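Local coordinates for protein type-iv like pilin ttha1222 (Thermus thermophilus, PDB 5G2F) that is probably a type IV pilin-like subunit of the machinery that takes up DNA during natural competence, at residues L16-Q21 against C50-L55. Numbering follows the deposited sequence.
Sequences LALEAQ and CTITYL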
ATOM      1  N   LEU A  16     -12.238  -1.486   9.303  1.00 30.26           N
ATOM      2  CA  LEU A  16     -13.404  -0.693   8.839  1.00 32.42           C
ATOM      3  C   LEU A  16     -13.166  -0.064   7.468  1.00 32.17           C
ATOM      4  O   LEU A  16     -14.029  -0.109   6.600  1.00 29.87           O
ATOM      5  CB  LEU A  16     -13.770   0.409   9.817  1.00 34.35           C
ATOM      6  CG  LEU A  16     -14.431  -0.064  11.106  1.00 41.40           C
ATOM      7  CD1 LEU A  16     -14.401   1.037  12.158  1.00 44.95           C
ATOM      8  CD2 LEU A  16     -15.861  -0.518  10.847  1.00 44.18           C
ATOM      9  N   ALA A  17     -11.962   0.436   7.255  1.00 31.77           N
ATOM     10  CA  ALA A  17     -11.607   0.973   5.942  1.00 31.98           C
ATOM     11  C   ALA A  17     -11.621  -0.085   4.829  1.00 31.36           C
ATOM     12  O   ALA A  17     -12.103   0.161   3.705  1.00 27.62           O
ATOM     13  CB  ALA A  17     -10.244   1.657   6.012  1.00 34.99           C
ATOM     14  N   LEU A  18     -11.097  -1.268   5.121  1.00 27.42           N
ATOM     15  CA  LEU A  18     -11.106  -2.352   4.165  1.00 29.42           C
ATOM     16  C   LEU A  18     -12.551  -2.815   3.825  1.00 28.72           C
ATOM     17  O   LEU A  18     -12.884  -3.096   2.676  1.00 27.77           O
ATOM     18  CB  LEU A  18     -10.276  -3.550   4.713  1.00 28.97           C
ATOM     19  CG  LEU A  18      -8.775  -3.386   4.699  1.00 29.01           C
ATOM     20  CD1 LEU A  18      -8.085  -4.568   5.337  1.00 28.94           C
ATOM     21  CD2 LEU A  18      -8.207  -3.211   3.280  1.00 30.38           C
ATOM     22  N   GLU A  19     -13.396  -2.903   4.842  1.00 26.79           N
ATOM     23  CA  GLU A  19     -14.796  -3.243   4.646  1.00 26.63           C
ATOM     24  C   GLU A  19     -15.467  -2.305   3.638  1.00 26.71           C
ATOM     25  O   GLU A  19     -16.273  -2.751   2.796  1.00 27.49           O
ATOM     26  CB  GLU A  19     -15.555  -3.255   5.978  1.00 27.08           C
ATOM     27  CG  GLU A  19     -15.151  -4.364   6.962  1.00 27.11           C
ATOM     28  CD  GLU A  19     -15.300  -5.776   6.414  1.00 29.45           C
ATOM     29  OE1 GLU A  19     -16.410  -6.131   5.918  1.00 26.45           O
ATOM     30  OE2 GLU A  19     -14.281  -6.499   6.449  1.00 28.18           O
ATOM     31  N   ALA A  20     -15.109  -1.039   3.709  1.00 27.20           N
ATOM     32  CA  ALA A  20     -15.681  -0.017   2.812  1.00 28.82           C
ATOM     33  C   ALA A  20     -15.291  -0.188   1.364  1.00 28.17           C
ATOM     34  O   ALA A  20     -15.863   0.457   0.501  1.00 29.74           O
ATOM     35  CB  ALA A  20     -15.280   1.360   3.295  1.00 29.36           C
ATOM     36  N   GLN A  21     -14.278  -1.000   1.090  1.00 27.63           N
ATOM     37  CA  GLN A  21     -13.847  -1.215  -0.281  1.00 28.54           C
ATOM     38  C   GLN A  21     -14.431  -2.471  -0.889  1.00 26.96           C
ATOM     39  O   GLN A  21     -14.127  -2.772  -2.024  1.00 24.68           O
ATOM     40  CB  GLN A  21     -12.348  -1.454  -0.345  1.00 32.04           C
ATOM     41  CG  GLN A  21     -11.482  -0.630   0.583  1.00 38.47           C
ATOM     42  CD  GLN A  21     -11.404   0.808   0.187  1.00 40.64           C
ATOM     43  OE1 GLN A  21     -11.096   1.099  -0.958  1.00 44.90           O
ATOM     44  NE2 GLN A  21     -11.592   1.725   1.156  1.00 40.92           N
ATOM     45  N   CYS A  50       2.753  -3.157  10.132  1.00 37.50           N
ATOM     46  CA  CYS A  50       1.352  -3.412   9.866  1.00 37.22           C
ATOM     47  C   CYS A  50       1.180  -4.032   8.489  1.00 37.98           C
ATOM     48  O   CYS A  50       1.464  -3.396   7.478  1.00 36.81           O
ATOM     49  CB  CYS A  50       0.543  -2.122  10.002  1.00 38.25           C
ATOM     50  SG  CYS A  50      -1.259  -2.308  10.202  1.00 39.37           S
ATOM     51  N   THR A  51       0.704  -5.269   8.440  1.00 34.40           N
ATOM     52  CA  THR A  51       0.566  -5.978   7.174  1.00 34.72           C
ATOM     53  C   THR A  51      -0.840  -6.544   7.055  1.00 33.16           C
ATOM     54  O   THR A  51      -1.455  -6.921   8.075  1.00 33.15           O
ATOM     55  CB  THR A  51       1.556  -7.167   7.037  1.00 37.55           C
ATOM     56  OG1 THR A  51       1.292  -8.103   8.063  1.00 42.48           O
ATOM     57  CG2 THR A  51       2.960  -6.729   7.186  1.00 40.24           C
ATOM     58  N   ILE A  52      -1.323  -6.614   5.826  1.00 29.12           N
ATOM     59  CA  ILE A  52      -2.634  -7.192   5.559  1.00 30.13           C
ATOM     60  C   ILE A  52      -2.407  -8.387   4.668  1.00 30.49           C
ATOM     61  O   ILE A  52      -1.741  -8.262   3.632  1.00 29.76           O
ATOM     62  CB  ILE A  52      -3.574  -6.195   4.852  1.00 29.15           C
ATOM     63  CG1 ILE A  52      -3.696  -4.913   5.678  1.00 31.35           C
ATOM     64  CG2 ILE A  52      -4.929  -6.863   4.591  1.00 28.93           C
ATOM     65  CD1 ILE A  52      -4.251  -3.710   4.887  1.00 29.89           C
ATOM     66  N   THR A  53      -2.920  -9.529   5.079  1.00 27.06           N
ATOM     67  CA  THR A  53      -2.843 -10.747   4.322  1.00 27.90           C
ATOM     68  C   THR A  53      -4.243 -11.127   3.843  1.00 28.92           C
ATOM     69  O   THR A  53      -5.173 -11.275   4.663  1.00 26.94           O
ATOM     70  CB  THR A  53      -2.266 -11.877   5.200  1.00 29.55           C
ATOM     71  OG1 THR A  53      -0.945 -11.517   5.631  1.00 30.88           O
ATOM     72  CG2 THR A  53      -2.184 -13.226   4.441  1.00 30.41           C
ATOM     73  N   TYR A  54      -4.389 -11.372   2.537  1.00 28.18           N
ATOM     74  CA  TYR A  54      -5.671 -11.843   2.006  1.00 28.42           C
ATOM     75  C   TYR A  54      -5.648 -13.361   1.822  1.00 28.97           C
ATOM     76  O   TYR A  54      -4.793 -13.890   1.106  1.00 29.37           O
ATOM     77  CB  TYR A  54      -5.998 -11.103   0.690  1.00 29.06           C
ATOM     78  CG  TYR A  54      -6.005  -9.605   0.851  1.00 26.62           C
ATOM     79  CD1 TYR A  54      -4.807  -8.837   0.792  1.00 30.97           C
ATOM     80  CD2 TYR A  54      -7.167  -8.945   1.167  1.00 28.31           C
ATOM     81  CE1 TYR A  54      -4.812  -7.458   0.990  1.00 29.04           C
ATOM     82  CE2 TYR A  54      -7.191  -7.575   1.353  1.00 28.70           C
ATOM     83  CZ  TYR A  54      -6.025  -6.825   1.264  1.00 30.78           C
ATOM     84  OH  TYR A  54      -6.052  -5.470   1.484  1.00 30.09           O
ATOM     85  N   LEU A  55      -6.559 -14.063   2.519  1.00 26.57           N
ATOM     86  CA  LEU A  55      -6.631 -15.496   2.491  1.00 28.08           C
ATOM     87  C   LEU A  55      -7.438 -15.978   1.315  1.00 28.47           C
ATOM     88  O   LEU A  55      -7.334 -17.134   0.918  1.00 30.85           O
ATOM     89  CB  LEU A  55      -7.269 -16.036   3.786  1.00 29.44           C
ATOM     90  CG  LEU A  55      -6.499 -15.642   5.054  1.00 31.75           C
ATOM     91  CD1 LEU A  55      -7.316 -16.052   6.272  1.00 35.38           C
ATOM     92  CD2 LEU A  55      -5.101 -16.209   5.088  1.00 34.58           C
TER
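Leu-18, near the C-terminal end of helix 3-19, meets Ile-52 and Tyr-54 of strand 47-54, an outermost strand of the antiparallel sheet within this chain, in a small, largely apolar, mostly buried side-chain contact. The two backbones stay well apart, with the CA atoms of Leu-18 and Ile-52 separated by 9.9 Å, and the side chains bridge the gap. Leu-18 forks over its two partners. Its CD1 meets Ile-52 tip to tip, 4.0 Å from Ile-52 CD1 and equally near the CG2 branch, while CD2 lies 3.6 Å from Tyr-54 OH, the two side chains coming from opposite directions. In Ile-52, chi1 (-56°) places the two branches and an extended chi2 (163°) carries CD1 out, bringing both methyls to Leu-18. The phenol oxygen of Tyr-54 touches Leu-18 only by packing; its hydrogen bond goes to Leu-33 O. Tyr-60 of the adjacent strand touches both Leu-18 and Ile-52, and the Cys-36 to Cys-50 disulfide ties strand 47-54 to the preceding loop. In the loop after the helix, Gln-21 folds back, its NE2 bonding Ala-17 O at 3.0 Å, with a further bond to Ala-6 O of the second subunit. This chain is the soluble domain without the protein's N-terminal part; its helix, probably the C-terminal part of the long pilin helix, packs on an antiparallel sheet as is characteristic of type IV pilins and type II secretion pseudopilins.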